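MrsD protein (Bacillus sp., PDB 1P3Y) catalyses the oxidative decarboxylation of the C-terminal cysteine of mersacidin, an FAD-dependent step in the biosynthesis of this lantibiotic. Local coordinates at residues M104-V107 and A108-L112; P89-A92 and N93-G96. All coordinates share one frame; numbering follows the deposited sequence.

Contact 1: M104-V107 and A108-L112; sequences MNLV and ATTVL. With FAD (flavin-adenine dinucleotide), chain B.
Asn105 O takes two hydrogen bonds from one residue, Thr109, whose hydroxyl also accepts one from a flavin dinucleotide held largely by a neighbouring subunit. Thr109 N reaches Asn105 O at 3.0 Å within the carbonyl plane, while Thr109 OG1 comes to Asn105 O at 2.8 Å from above that plane. Thr109 OG1 in turn accepts from the ribityl hydroxyl O3' of FAD (chain B) at 2.7 Å, which ties the first turn of the helix to the cofactor. Its chi1 of -60° lays OG1 beside the backbone N, facing back along the helix, and turns CG2 toward the ribityl chain.

Asn105 is the N-cap. With chi1 at 52°, its amide folds over the first turn, and OD1 receives Ala108 N at 3.0 Å. A short amide suits this role because its two ends can be divided: OD1 caps the helix, and ND2 binds the phosphate oxygen O2A of a second cofactor, FAD (chain C). One residue further on, Thr110 repeats the hydroxyl-to-carbonyl pattern. Its OG1 meets Leu106 O at 2.8 Å, tilted above the plane, beside the ordinary helical bond from Thr110 N.

Active-site His75 lies on helix 75-81, its side chain about 3 Å from that of Thr109 at the nearest atoms. Leu106 and Thr110 pack against Ile78 of that helix. Beta-branched Val107 and Val111 give compact apolar surfaces against Ile87 of strand 84-90, and small Ala108 lets helix 92-99 come close.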
loop_
_atom_site.group_PDB
_atom_site.type_symbol
_atom_site.label_atom_id
_atom_site.label_comp_id
_atom_site.label_asym_id
_atom_site.label_seq_id
_atom_site.Cartn_x
_atom_site.Cartn_y
_atom_site.Cartn_z
ATOM N N MET A 104 15.878 -17.891 -16.407
ATOM C CA MET A 104 15.336 -16.699 -15.759
ATOM C C MET A 104 14.134 -16.961 -14.851
ATOM O O MET A 104 13.593 -16.033 -14.264
ATOM C CB MET A 104 14.977 -15.632 -16.800
ATOM C CG MET A 104 16.156 -14.748 -17.218
ATOM S SD MET A 104 16.956 -13.884 -15.782
ATOM C CE MET A 104 15.973 -12.386 -15.658
ATOM N N ASN A 105 13.698 -18.211 -14.759
ATOM C CA ASN A 105 12.605 -18.563 -13.860
ATOM C C ASN A 105 12.903 -19.941 -13.306
ATOM O O ASN A 105 13.808 -20.641 -13.802
ATOM C CB ASN A 105 11.213 -18.515 -14.524
ATOM C CG ASN A 105 11.123 -19.308 -15.820
ATOM O OD1 ASN A 105 11.665 -20.414 -15.951
ATOM N ND2 ASN A 105 10.400 -18.746 -16.783
ATOM N N LEU A 106 12.153 -20.328 -12.279
ATOM C CA LEU A 106 12.392 -21.591 -11.621
ATOM C C LEU A 106 12.225 -22.789 -12.564
ATOM O O LEU A 106 13.011 -23.739 -12.499
ATOM C CB LEU A 106 11.499 -21.683 -10.372
ATOM C CG LEU A 106 11.689 -22.830 -9.372
ATOM C CD1 LEU A 106 13.092 -22.858 -8.807
ATOM C CD2 LEU A 106 10.676 -22.667 -8.264
ATOM N N VAL A 107 11.239 -22.734 -13.460
ATOM C CA VAL A 107 11.000 -23.844 -14.399
ATOM C C VAL A 107 12.245 -24.162 -15.238
ATOM O O VAL A 107 12.665 -25.314 -15.339
ATOM C CB VAL A 107 9.793 -23.532 -15.330
ATOM C CG1 VAL A 107 9.725 -24.546 -16.481
ATOM C CG2 VAL A 107 8.483 -23.568 -14.506
ATOM N N ALA A 108 12.844 -23.132 -15.815
ATOM C CA ALA A 108 14.040 -23.296 -16.621
ATOM C C ALA A 108 15.268 -23.661 -15.778
ATOM O O ALA A 108 16.150 -24.396 -16.223
ATOM C CB ALA A 108 14.314 -22.001 -17.415
ATOM N N THR A 109 15.334 -23.136 -14.566
ATOM C CA THR A 109 16.460 -23.404 -13.691
ATOM C C THR A 109 16.442 -24.871 -13.256
ATOM O O THR A 109 17.473 -25.554 -13.207
ATOM C CB THR A 109 16.399 -22.487 -12.420
ATOM O OG1 THR A 109 16.430 -21.107 -12.816
ATOM C CG2 THR A 109 17.596 -22.756 -11.498
ATOM N N THR A 110 15.252 -25.351 -12.935
ATOM C CA THR A 110 15.101 -26.718 -12.499
ATOM C C THR A 110 15.608 -27.687 -13.555
ATOM O O THR A 110 16.165 -28.730 -13.221
ATOM C CB THR A 110 13.637 -27.000 -12.156
ATOM O OG1 THR A 110 13.242 -26.107 -11.100
ATOM C CG2 THR A 110 13.452 -28.457 -11.712
ATOM N N VAL A 111 15.437 -27.344 -14.829
ATOM C CA VAL A 111 15.913 -28.221 -15.895
ATOM C C VAL A 111 17.411 -28.457 -15.703
ATOM O O VAL A 111 17.879 -29.585 -15.793
ATOM C CB VAL A 111 15.649 -27.617 -17.303
ATOM C CG1 VAL A 111 16.398 -28.422 -18.375
ATOM C CG2 VAL A 111 14.150 -27.636 -17.606
ATOM N N LEU A 112 18.159 -27.399 -15.417
ATOM C CA LEU A 112 19.593 -27.545 -15.211
ATOM C C LEU A 112 19.923 -28.255 -13.915
ATOM O O LEU A 112 20.944 -28.918 -13.824
ATOM C CB LEU A 112 20.301 -26.187 -15.194
ATOM C CG LEU A 112 20.394 -25.387 -16.494
ATOM C CD1 LEU A 112 21.035 -24.057 -16.184
ATOM C CD2 LEU A 112 21.186 -26.116 -17.532
HETATM P PA FAD B . 18.283 -12.815 -11.780
HETATM O O1A FAD B . 18.398 -12.634 -10.271
HETATM O O2A FAD B . 18.248 -11.572 -12.649
HETATM O O5B FAD B . 16.956 -13.695 -12.175
HETATM C C5B FAD B . 16.215 -14.525 -11.231
HETATM C C4B FAD B . 14.992 -13.806 -10.675
HETATM O O4B FAD B . 15.141 -12.400 -10.838
HETATM C C3B FAD B . 13.667 -14.151 -11.378
HETATM O O3B FAD B . 12.855 -14.745 -10.369
HETATM C C2B FAD B . 13.193 -12.836 -11.904
HETATM O O2B FAD B . 11.823 -12.577 -12.027
HETATM C C1B FAD B . 13.876 -11.816 -10.998
HETATM N N9A FAD B . 14.136 -10.427 -11.501
HETATM C C8A FAD B . 15.071 -9.922 -12.505
HETATM N N7A FAD B . 15.018 -8.621 -12.692
HETATM C C5A FAD B . 14.007 -8.169 -11.784
HETATM C C6A FAD B . 13.432 -6.874 -11.477
HETATM N N6A FAD B . 13.845 -5.741 -12.069
HETATM N N1A FAD B . 12.388 -6.809 -10.503
HETATM C C2A FAD B . 11.928 -7.932 -9.870
HETATM N N3A FAD B . 12.440 -9.244 -10.096
HETATM C C4A FAD B . 13.497 -9.214 -11.115
HETATM N N1 FAD B . 22.053 -20.746 -9.951
HETATM C C2 FAD B . 23.361 -20.999 -10.345
HETATM O O2 FAD B . 23.648 -21.114 -11.567
HETATM N N3 FAD B . 24.359 -21.123 -9.365
HETATM C C4 FAD B . 24.149 -21.012 -7.938
HETATM O O4 FAD B . 25.140 -21.155 -7.122
HETATM C C4X FAD B . 22.831 -20.742 -7.576
HETATM N N5 FAD B . 22.576 -20.595 -6.168
HETATM C C5X FAD B . 21.237 -20.286 -5.770
HETATM C C6 FAD B . 20.926 -20.126 -4.384
HETATM C C7 FAD B . 19.591 -19.807 -3.896
HETATM C C7M FAD B . 19.374 -19.643 -2.365
HETATM C C8 FAD B . 18.511 -19.646 -4.895
HETATM C C8M FAD B . 17.078 -19.306 -4.538
HETATM C C9 FAD B . 18.766 -19.794 -6.268
HETATM C C9A FAD B . 20.099 -20.116 -6.755
HETATM N N10 FAD B . 20.498 -20.307 -8.194
HETATM C C10 FAD B . 21.812 -20.607 -8.586
HETATM C "C1'" FAD B . 19.464 -20.161 -9.175
HETATM C "C2'" FAD B . 19.401 -18.877 -9.919
HETATM O "O2'" FAD B . 19.174 -17.784 -8.919
HETATM C "C3'" FAD B . 18.268 -18.864 -10.876
HETATM O "O3'" FAD B . 18.561 -19.608 -12.078
HETATM C "C4'" FAD B . 17.822 -17.442 -11.324
HETATM O "O4'" FAD B . 16.660 -17.601 -12.206
HETATM C "C5'" FAD B . 18.864 -16.651 -12.077
HETATM O "O5'" FAD B . 19.709 -15.929 -11.169
HETATM P P FAD B . 20.572 -14.692 -11.633
HETATM O O1P FAD B . 21.290 -14.231 -10.439
HETATM O O2P FAD B . 21.415 -15.110 -12.811
HETATM O O3P FAD B . 19.500 -13.670 -12.280
#

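Contact 2: P89-A92 and N93-G96; sequences PATA and NILG. With FAD (flavin-adenine dinucleotide), chain C.
The sequence Pro-Ala-Thr-Ala-Asn-Ile of residues 89-94 is this protein's version of the PASANT motif of HFCD flavoproteins, placed where strand 84-90 gives way to helix 92-99. Thr91 is the N-cap. Its OG1 accepts Ile94 N at 3.0 Å in a nearly straight bond (169°) and donates its own proton to the phosphate oxygen O2P of FAD (chain C) at 2.7 Å. One hydroxyl therefore closes the helix end and binds the cofactor. A chi1 of 49° sets OG1 between the backbone N and the carbonyl carbon, over the first turn, and leaves the methyl CG2 above the face of the flavin pyrimidine ring, 3.6 Å from its C2.

The same phosphate oxygen, O2P, receives Asn93 ND2 at 2.7 Å. Here CG stands anti to the backbone N (chi1 175°), which carries the amide out to the phosphate, while OD1 accepts Ala103 N of a neighbouring subunit. At the isoalloxazine end, Ala92 N points straight at flavin O2, 2.7 Å away; a small residue suits this place, where its CB lies against the same oxygen. Helical bonds from Leu95 N to Thr91 O (3.0 Å) and from Gly96 N to Ala92 O complete the turn.

Behind the polar edge, Ala90 CB rests on Ile94 CG2 at 4.1 Å, and Leu95 turns to Phe120 and Pro122 of strand 119-122. A cis peptide precedes Pro89, where the chain turns a corner. The side chains of Thr91 and Asn93 hold the phosphate at the helix start, where the helix dipole may also favour the anion; a helix start meeting a phosphate at the end of a parallel strand is a hallmark of Rossmann-like nucleotide-binding folds.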
loop_
_atom_site.group_PDB
_atom_site.type_symbol
_atom_site.label_atom_id
_atom_site.label_comp_id
_atom_site.label_asym_id
_atom_site.label_seq_id
_atom_site.Cartn_x
_atom_site.Cartn_y
_atom_site.Cartn_z
ATOM N N PRO A 89 2.252 -27.505 -20.024
ATOM C CA PRO A 89 2.746 -27.269 -21.379
ATOM C C PRO A 89 4.021 -26.442 -21.349
ATOM O O PRO A 89 4.259 -25.689 -20.405
ATOM C CB PRO A 89 1.601 -26.513 -22.035
ATOM C CG PRO A 89 1.055 -25.702 -20.895
ATOM C CD PRO A 89 1.061 -26.682 -19.739
ATOM N N ALA A 90 4.817 -26.587 -22.406
ATOM C CA ALA A 90 6.076 -25.881 -22.582
ATOM C C ALA A 90 5.869 -24.774 -23.608
ATOM O O ALA A 90 5.270 -25.014 -24.645
ATOM C CB ALA A 90 7.123 -26.846 -23.076
ATOM N N THR A 91 6.349 -23.566 -23.316
ATOM C CA THR A 91 6.226 -22.425 -24.228
ATOM C C THR A 91 7.442 -22.321 -25.162
ATOM O O THR A 91 8.499 -22.932 -24.925
ATOM C CB THR A 91 6.181 -21.087 -23.456
ATOM O OG1 THR A 91 7.266 -21.069 -22.525
ATOM C CG2 THR A 91 4.858 -20.897 -22.715
ATOM N N ALA A 92 7.309 -21.519 -26.213
ATOM C CA ALA A 92 8.435 -21.330 -27.111
ATOM C C ALA A 92 9.556 -20.768 -26.225
ATOM O O ALA A 92 10.721 -21.180 -26.308
ATOM C CB ALA A 92 8.072 -20.338 -28.212
ATOM N N ASN A 93 9.175 -19.836 -25.355
ATOM C CA ASN A 93 10.110 -19.200 -24.443
ATOM C C ASN A 93 10.905 -20.223 -23.623
ATOM O O ASN A 93 12.135 -20.214 -23.644
ATOM C CB ASN A 93 9.362 -18.233 -23.512
ATOM C CG ASN A 93 10.271 -17.635 -22.461
ATOM O OD1 ASN A 93 11.262 -16.969 -22.792
ATOM N ND2 ASN A 93 9.958 -17.888 -21.182
ATOM N N ILE A 94 10.217 -21.104 -22.897
ATOM C CA ILE A 94 10.909 -22.116 -22.097
ATOM C C ILE A 94 11.831 -22.982 -22.986
ATOM O O ILE A 94 12.958 -23.316 -22.584
ATOM C CB ILE A 94 9.874 -22.988 -21.303
ATOM C CG1 ILE A 94 9.937 -22.631 -19.803
ATOM C CG2 ILE A 94 10.062 -24.466 -21.565
ATOM C CD1 ILE A 94 11.288 -22.591 -19.181
ATOM N N LEU A 95 11.364 -23.332 -24.192
ATOM C CA LEU A 95 12.182 -24.115 -25.122
ATOM C C LEU A 95 13.433 -23.305 -25.460
ATOM O O LEU A 95 14.550 -23.844 -25.424
ATOM C CB LEU A 95 11.418 -24.436 -26.419
ATOM C CG LEU A 95 10.189 -25.348 -26.247
ATOM C CD1 LEU A 95 9.466 -25.524 -27.576
ATOM C CD2 LEU A 95 10.603 -26.701 -25.666
ATOM N N GLY A 96 13.249 -22.015 -25.777
ATOM C CA GLY A 96 14.385 -21.163 -26.107
ATOM C C GLY A 96 15.350 -20.967 -24.936
ATOM O O GLY A 96 16.579 -20.881 -25.103
HETATM P PA FAD C . 7.334 -16.412 -17.724
HETATM O O1A FAD C . 5.898 -16.501 -17.220
HETATM O O2A FAD C . 8.456 -16.606 -16.722
HETATM O O5B FAD C . 7.616 -14.976 -18.466
HETATM C C5B FAD C . 6.567 -14.080 -18.939
HETATM C C4B FAD C . 6.271 -12.968 -17.940
HETATM O O4B FAD C . 6.730 -13.345 -16.646
HETATM C C3B FAD C . 6.971 -11.631 -18.237
HETATM O O3B FAD C . 5.916 -10.700 -18.458
HETATM C C2B FAD C . 7.808 -11.391 -17.024
HETATM O O2B FAD C . 8.081 -10.085 -16.602
HETATM C C1B FAD C . 7.104 -12.196 -15.935
HETATM N N9A FAD C . 7.883 -12.691 -14.752
HETATM C C8A FAD C . 8.905 -13.729 -14.634
HETATM N N7A FAD C . 9.379 -13.891 -13.418
HETATM C C5A FAD C . 8.666 -12.933 -12.626
HETATM C C6A FAD C . 8.695 -12.561 -11.224
HETATM N N6A FAD C . 9.493 -13.170 -10.332
HETATM N N1A FAD C . 7.836 -11.508 -10.785
HETATM C C2A FAD C . 7.004 -10.853 -11.652
HETATM N N3A FAD C . 6.897 -11.156 -13.042
HETATM C C4A FAD C . 7.821 -12.241 -13.403
HETATM N N1 FAD C . 3.533 -18.805 -25.488
HETATM C C2 FAD C . 3.768 -20.068 -26.015
HETATM O O2 FAD C . 4.911 -20.376 -26.448
HETATM N N3 FAD C . 2.717 -20.999 -26.056
HETATM C C4 FAD C . 1.368 -20.759 -25.591
HETATM O O4 FAD C . 0.474 -21.685 -25.686
HETATM C C4X FAD C . 1.169 -19.489 -25.054
HETATM N N5 FAD C . -0.149 -19.212 -24.551
HETATM C C5X FAD C . -0.375 -17.926 -23.965
HETATM C C6 FAD C . -1.664 -17.595 -23.448
HETATM C C7 FAD C . -1.975 -16.312 -22.832
HETATM C C7M FAD C . -3.413 -16.070 -22.291
HETATM C C8 FAD C . -0.892 -15.307 -22.748
HETATM C C8M FAD C . -1.063 -13.935 -22.128
HETATM C C9 FAD C . 0.393 -15.583 -23.244
HETATM C C9A FAD C . 0.702 -16.864 -23.861
HETATM N N10 FAD C . 2.031 -17.279 -24.434
HETATM C C10 FAD C . 2.254 -18.540 -25.006
HETATM C "C1'" FAD C . 3.090 -16.316 -24.367
HETATM C "C2'" FAD C . 4.102 -16.484 -23.293
HETATM O "O2'" FAD C . 3.388 -16.400 -21.979
HETATM C "C3'" FAD C . 5.116 -15.402 -23.334
HETATM O "O3'" FAD C . 6.100 -15.616 -24.368
HETATM C "C4'" FAD C . 5.898 -15.205 -22.003
HETATM O "O4'" FAD C . 6.803 -14.064 -22.187
HETATM C "C5'" FAD C . 6.732 -16.385 -21.568
HETATM O "O5'" FAD C . 5.949 -17.302 -20.789
HETATM P P FAD C . 6.613 -18.366 -19.833
HETATM O O1P FAD C . 5.504 -19.106 -19.221
HETATM O O2P FAD C . 7.607 -19.173 -20.629
HETATM O O3P FAD C . 7.545 -17.495 -18.840
#

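Overall arrangement
Both contacts are buried helix starts, in helices that follow each other in the chain, and their centres lie about 11 Å apart. Ile94 joins them: its CD1 packs on Ala108 CB at 3.6 Å and on Val107 CG1. Both N-caps bind the same FAD (chain C), at different phosphates. Contact 2 holds its phosphate with a hydroxyl and a side-chain amide and the flavin with one backbone N-H, whereas contact 1 caps with an amide and, through a threonine hydroxyl, accepts a bond from the ribityl chain of FAD (chain B). Contact 1 also lies beside active-site His75. Cofactor sites in the dodecamer are thus built from more than one subunit.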